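Local coordinates for HTH-type transcriptional activator AmpR (Citrobacter freundii, PDB 3KOS), which regulates transcription of the AmpC beta-lactamase gene as a LysR-family DNA-binding activator, this chain being its effector-binding domain, at residues Leu27-Ile41 with Ala195-Leu207. Sequence-based numbering, arbitrary orientation.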
loop_
_atom_site.group_PDB
_atom_site.type_symbol
_atom_site.label_atom_id
_atom_site.label_comp_id
_atom_site.label_asym_id
_atom_site.label_seq_id
_atom_site.Cartn_x
_atom_site.Cartn_y
_atom_site.Cartn_z
ATOM N N LEU A 27 11.086 8.334 4.326
ATOM C CA LEU A 27 11.476 8.176 5.729
ATOM C C LEU A 27 12.362 6.969 6.022
ATOM O O LEU A 27 13.361 7.086 6.729
ATOM C CB LEU A 27 10.236 8.130 6.627
ATOM C CG LEU A 27 10.537 8.067 8.122
ATOM C CD1 LEU A 27 11.335 9.310 8.539
ATOM C CD2 LEU A 27 9.233 7.946 8.907
ATOM N N PHE A 28 11.984 5.799 5.520
ATOM C CA PHE A 28 12.694 4.579 5.888
ATOM C C PHE A 28 14.188 4.639 5.562
ATOM O O PHE A 28 15.012 4.251 6.385
ATOM C CB PHE A 28 12.033 3.333 5.272
ATOM C CG PHE A 28 10.770 2.903 5.972
ATOM C CD1 PHE A 28 10.353 3.527 7.132
ATOM C CD2 PHE A 28 10.000 1.856 5.464
ATOM C CE1 PHE A 28 9.184 3.124 7.779
ATOM C CE2 PHE A 28 8.847 1.449 6.103
ATOM C CZ PHE A 28 8.433 2.078 7.254
ATOM N N PRO A 29 14.541 5.145 4.375
ATOM C CA PRO A 29 15.968 5.234 4.052
ATOM C C PRO A 29 16.722 6.169 5.004
ATOM O O PRO A 29 17.939 6.042 5.143
ATOM C CB PRO A 29 15.967 5.825 2.643
ATOM C CG PRO A 29 14.638 5.406 2.056
ATOM C CD PRO A 29 13.684 5.483 3.219
ATOM N N LEU A 30 16.003 7.088 5.640
ATOM C CA LEU A 30 16.634 8.068 6.531
ATOM C C LEU A 30 16.643 7.649 7.996
ATOM O O LEU A 30 17.259 8.324 8.827
ATOM C CB LEU A 30 15.942 9.420 6.400
ATOM C CG LEU A 30 16.074 10.073 5.026
ATOM C CD1 LEU A 30 15.174 11.279 4.914
ATOM C CD2 LEU A 30 17.527 10.450 4.771
ATOM N N LEU A 31 15.979 6.545 8.329
ATOM C CA LEU A 31 15.802 6.215 9.745
ATOM C C LEU A 31 17.119 5.993 10.504
ATOM O O LEU A 31 17.223 6.346 11.678
ATOM C CB LEU A 31 14.850 5.030 9.939
ATOM C CG LEU A 31 13.362 5.379 9.896
ATOM C CD1 LEU A 31 12.536 4.128 10.183
ATOM C CD2 LEU A 31 13.017 6.501 10.868
ATOM N N SER A 32 18.126 5.425 9.849
ATOM C CA SER A 32 19.382 5.174 10.547
ATOM C C SER A 32 20.056 6.494 10.924
ATOM O O SER A 32 20.751 6.567 11.935
ATOM C CB SER A 32 20.323 4.271 9.733
ATOM O OG SER A 32 20.810 4.943 8.592
ATOM N N ASP A 33 19.840 7.536 10.126
ATOM C CA ASP A 33 20.357 8.858 10.472
ATOM C C ASP A 33 19.641 9.400 11.707
ATOM O O ASP A 33 20.266 10.036 12.556
ATOM C CB ASP A 33 20.218 9.842 9.317
ATOM C CG ASP A 33 20.946 11.151 9.582
ATOM O OD1 ASP A 33 22.191 11.119 9.659
ATOM O OD2 ASP A 33 20.286 12.204 9.711
ATOM N N PHE A 34 18.330 9.156 11.811
ATOM C CA PHE A 34 17.606 9.545 13.020
ATOM C C PHE A 34 18.165 8.810 14.229
ATOM O O PHE A 34 18.367 9.407 15.287
ATOM C CB PHE A 34 16.105 9.251 12.927
ATOM C CG PHE A 34 15.369 9.515 14.217
ATOM C CD1 PHE A 34 15.226 10.816 14.692
ATOM C CD2 PHE A 34 14.855 8.469 14.969
ATOM C CE1 PHE A 34 14.565 11.074 15.891
ATOM C CE2 PHE A 34 14.180 8.718 16.168
ATOM C CZ PHE A 34 14.033 10.030 16.623
ATOM N N LYS A 35 18.410 7.514 14.067
ATOM C CA LYS A 35 18.950 6.706 15.159
ATOM C C LYS A 35 20.324 7.222 15.584
ATOM O O LYS A 35 20.639 7.277 16.780
ATOM C CB LYS A 35 19.039 5.230 14.758
ATOM N N ARG A 36 21.137 7.598 14.600
ATOM C CA ARG A 36 22.444 8.201 14.882
ATOM C C ARG A 36 22.325 9.458 15.745
ATOM O O ARG A 36 23.063 9.623 16.717
ATOM C CB ARG A 36 23.183 8.540 13.587
ATOM C CG ARG A 36 24.491 9.303 13.831
ATOM C CD ARG A 36 25.200 9.685 12.531
ATOM N NE ARG A 36 26.473 10.348 12.833
ATOM C CZ ARG A 36 26.617 11.658 12.982
ATOM N NH1 ARG A 36 25.569 12.466 12.846
ATOM N NH2 ARG A 36 27.814 12.164 13.277
ATOM N N SER A 37 21.396 10.341 15.400
ATOM C CA SER A 37 21.267 11.611 16.114
ATOM C C SER A 37 20.557 11.511 17.461
ATOM O O SER A 37 20.851 12.280 18.365
ATOM C CB SER A 37 20.555 12.652 15.250
ATOM O OG SER A 37 21.357 13.033 14.150
ATOM N N TYR A 38 19.612 10.586 17.594
ATOM C CA TYR A 38 18.801 10.518 18.810
ATOM C C TYR A 38 18.578 9.084 19.263
ATOM O O TYR A 38 17.452 8.589 19.245
ATOM C CB TYR A 38 17.447 11.211 18.593
ATOM C CG TYR A 38 17.581 12.676 18.288
ATOM C CD1 TYR A 38 17.551 13.141 16.981
ATOM C CD2 TYR A 38 17.779 13.597 19.309
ATOM C CE1 TYR A 38 17.688 14.489 16.700
ATOM C CE2 TYR A 38 17.921 14.940 19.040
ATOM C CZ TYR A 38 17.875 15.381 17.738
ATOM O OH TYR A 38 18.018 16.722 17.480
ATOM N N PRO A 39 19.655 8.406 19.677
ATOM C CA PRO A 39 19.568 6.997 20.068
ATOM C C PRO A 39 18.668 6.771 21.281
ATOM O O PRO A 39 18.284 5.637 21.538
ATOM C CB PRO A 39 21.017 6.648 20.421
ATOM C CG PRO A 39 21.647 7.960 20.752
ATOM C CD PRO A 39 21.024 8.933 19.819
ATOM N N HIS A 40 18.346 7.830 22.012
ATOM C CA HIS A 40 17.565 7.715 23.242
ATOM C C HIS A 40 16.066 7.664 22.988
ATOM O O HIS A 40 15.283 7.552 23.931
ATOM C CB HIS A 40 17.875 8.894 24.171
ATOM C CG HIS A 40 17.609 10.233 23.552
ATOM N ND1 HIS A 40 18.447 10.799 22.615
ATOM C CD2 HIS A 40 16.591 11.110 23.728
ATOM C CE1 HIS A 40 17.962 11.974 22.249
ATOM N NE2 HIS A 40 16.837 12.186 22.910
ATOM N N ILE A 41 15.658 7.758 21.723
ATOM C CA ILE A 41 14.238 7.748 21.404
ATOM C C ILE A 41 13.806 6.372 20.880
ATOM O O ILE A 41 14.446 5.809 19.997
ATOM C CB ILE A 41 13.878 8.860 20.392
ATOM C CG1 ILE A 41 14.090 10.230 21.043
ATOM C CG2 ILE A 41 12.434 8.711 19.914
ATOM C CD1 ILE A 41 13.960 11.399 20.106
ATOM N N ALA A 195 10.774 14.276 22.769
ATOM C CA ALA A 195 11.070 13.309 21.708
ATOM C C ALA A 195 10.418 13.755 20.399
ATOM O O ALA A 195 11.017 13.648 19.329
ATOM C CB ALA A 195 10.581 11.929 22.095
HETATM N N MSE A 196 9.193 14.263 20.490
HETATM C CA MSE A 196 8.504 14.783 19.309
HETATM C C MSE A 196 9.239 15.986 18.721
HETATM O O MSE A 196 9.470 16.051 17.511
HETATM C CB MSE A 196 7.047 15.132 19.644
HETATM C CG MSE A 196 6.207 13.899 19.973
HETATM SE SE MSE A 196 4.513 14.369 20.874
HETATM C CE MSE A 196 3.683 15.385 19.426
ATOM N N ARG A 197 9.633 16.934 19.574
ATOM C CA ARG A 197 10.322 18.116 19.077
ATOM C C ARG A 197 11.611 17.708 18.381
ATOM O O ARG A 197 11.975 18.269 17.348
ATOM C CB ARG A 197 10.620 19.111 20.218
ATOM C CG ARG A 197 9.401 19.887 20.705
ATOM C CD ARG A 197 9.784 20.970 21.754
ATOM N NE ARG A 197 10.097 20.369 23.045
ATOM C CZ ARG A 197 9.182 20.073 23.964
ATOM N NH1 ARG A 197 7.907 20.342 23.730
ATOM N NH2 ARG A 197 9.534 19.514 25.115
ATOM N N GLU A 198 12.306 16.738 18.957
ATOM C CA GLU A 198 13.570 16.282 18.397
ATOM C C GLU A 198 13.389 15.579 17.060
ATOM O O GLU A 198 14.118 15.842 16.104
ATOM C CB GLU A 198 14.306 15.405 19.409
ATOM C CG GLU A 198 14.906 16.265 20.526
ATOM C CD GLU A 198 15.477 15.480 21.679
ATOM O OE1 GLU A 198 15.228 14.261 21.771
ATOM O OE2 GLU A 198 16.171 16.100 22.515
ATOM N N PHE A 199 12.410 14.687 16.989
ATOM C CA PHE A 199 12.120 14.031 15.722
ATOM C C PHE A 199 11.730 15.040 14.632
ATOM O O PHE A 199 12.213 14.959 13.507
ATOM C CB PHE A 199 11.030 12.976 15.886
ATOM C CG PHE A 199 10.675 12.285 14.598
ATOM C CD1 PHE A 199 9.670 12.783 13.791
ATOM C CD2 PHE A 199 11.379 11.164 14.182
ATOM C CE1 PHE A 199 9.342 12.157 12.592
ATOM C CE2 PHE A 199 11.062 10.536 12.983
ATOM C CZ PHE A 199 10.036 11.034 12.191
ATOM N N SER A 200 10.848 15.980 14.963
ATOM C CA SER A 200 10.422 16.995 13.992
ATOM C C SER A 200 11.583 17.831 13.501
ATOM O O SER A 200 11.696 18.109 12.305
ATOM C CB SER A 200 9.392 17.945 14.599
ATOM O OG SER A 200 8.196 17.262 14.859
ATOM N N ARG A 201 12.434 18.261 14.430
ATOM C CA ARG A 201 13.598 19.055 14.050
ATOM C C ARG A 201 14.537 18.251 13.163
ATOM O O ARG A 201 15.055 18.765 12.167
ATOM C CB ARG A 201 14.359 19.570 15.283
ATOM C CG ARG A 201 13.614 20.616 16.098
ATOM C CD ARG A 201 14.571 21.440 16.981
ATOM N NE ARG A 201 15.402 20.609 17.853
ATOM C CZ ARG A 201 15.195 20.440 19.160
ATOM N NH1 ARG A 201 14.183 21.056 19.769
ATOM N NH2 ARG A 201 16.011 19.663 19.860
ATOM N N TRP A 202 14.766 16.994 13.526
ATOM C CA TRP A 202 15.643 16.143 12.734
ATOM C C TRP A 202 15.121 15.984 11.303
ATOM O O TRP A 202 15.875 16.106 10.333
ATOM C CB TRP A 202 15.780 14.759 13.362
ATOM C CG TRP A 202 16.351 13.776 12.387
ATOM C CD1 TRP A 202 17.667 13.640 12.038
ATOM C CD2 TRP A 202 15.628 12.814 11.613
ATOM N NE1 TRP A 202 17.805 12.648 11.101
ATOM C CE2 TRP A 202 16.569 12.126 10.818
ATOM C CE3 TRP A 202 14.275 12.464 11.515
ATOM C CZ2 TRP A 202 16.201 11.106 9.938
ATOM C CZ3 TRP A 202 13.907 11.447 10.635
ATOM C CH2 TRP A 202 14.868 10.786 9.857
ATOM N N LEU A 203 13.831 15.701 11.178
ATOM C CA LEU A 203 13.255 15.389 9.865
ATOM C C LEU A 203 13.232 16.613 8.941
ATOM O O LEU A 203 13.692 16.553 7.805
ATOM C CB LEU A 203 11.854 14.784 10.019
ATOM C CG LEU A 203 11.163 14.316 8.730
ATOM C CD1 LEU A 203 12.081 13.427 7.889
ATOM C CD2 LEU A 203 9.871 13.583 9.078
ATOM N N THR A 204 12.705 17.730 9.422
ATOM C CA THR A 204 12.719 18.935 8.602
ATOM C C THR A 204 14.171 19.302 8.265
ATOM O O THR A 204 14.469 19.778 7.171
ATOM C CB THR A 204 11.995 20.104 9.287
ATOM O OG1 THR A 204 12.541 20.293 10.591
ATOM C CG2 THR A 204 10.509 19.812 9.416
ATOM N N GLY A 205 15.079 19.041 9.193
ATOM C CA GLY A 205 16.482 19.329 8.971
ATOM C C GLY A 205 17.113 18.451 7.909
ATOM O O GLY A 205 17.835 18.933 7.038
ATOM N N VAL A 206 16.838 17.154 7.975
ATOM C CA VAL A 206 17.472 16.200 7.085
ATOM C C VAL A 206 16.886 16.300 5.680
ATOM O O VAL A 206 17.534 15.929 4.702
ATOM C CB VAL A 206 17.364 14.770 7.620
ATOM C CG1 VAL A 206 15.979 14.178 7.308
ATOM C CG2 VAL A 206 18.462 13.900 7.033
ATOM N N LEU A 207 15.663 16.812 5.576
ATOM C CA LEU A 207 15.066 17.040 4.269
ATOM C C LEU A 207 15.757 18.208 3.567
ATOM O O LEU A 207 15.948 18.180 2.350
ATOM C CB LEU A 207 13.553 17.251 4.379
ATOM C CG LEU A 207 12.847 15.923 4.689
ATOM C CD1 LEU A 207 11.380 16.111 5.042
ATOM C CD2 LEU A 207 13.002 14.972 3.518
HETATM O O HOH W 1 18.999 18.459 19.910
#
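Leu27 sends CD1 to the edge of the Trp202 indole, 3.9 Å from CZ3 and close to its plane, and the same methyl also touches Phe199 and Leu203; a branched aliphatic side chain suits this buried junction. One turn on, Leu30 meets Val206 tip to tip, CD1 to CG1, while its CB lies 3.9 Å from CH2 of the Trp202 ring. Asp33 OD2 accepts a hydrogen bond from NE1 of Trp202 at 2.9 Å (N-H...O angle 166°), met on its anti side by a donor tilted out of the carboxylate plane. Tryptophan fits because it buries a broad apolar surface while its one polar side-chain atom, NE1, is bonded to Asp33. Its ring enters as a knob among Leu30, Asp33, Phe34 and Ser37, with Phe34 CB over one face, 3.5 Å from the centroid of the six-membered ring, and Val206 CG1 of its own helix over the other. Helices 20-37 and 194-209 pack at a steep angle, the axes of these segments 10.7 Å apart at closest, against the mixed sheet of this LysR effector-binding domain, related to periplasmic binding proteins; Phe34 also reaches Leu43, and Phe199 reaches Leu14 and Ile16. With CG anti to the backbone N (chi1 174°), the Phe34 ring turns one face to the edge of Phe199, a T-shaped pair with planes 73° apart. Where the helix ends, Tyr38 pairs an apolar ring, laid over the Glu198 CB methylene, with a hydroxyl that a water joins to Arg201 NH2. Within the type I turn from Tyr38 to Ile41, His40 NE2 donates to Glu198 OE1 at 2.9 Å, syn but tilted from the carboxylate plane; glutamate thus serves both rings. Ile41 CD1 packs on Ala195 CB, whose smallness probably allows their CA atoms to come within 6.4 Å.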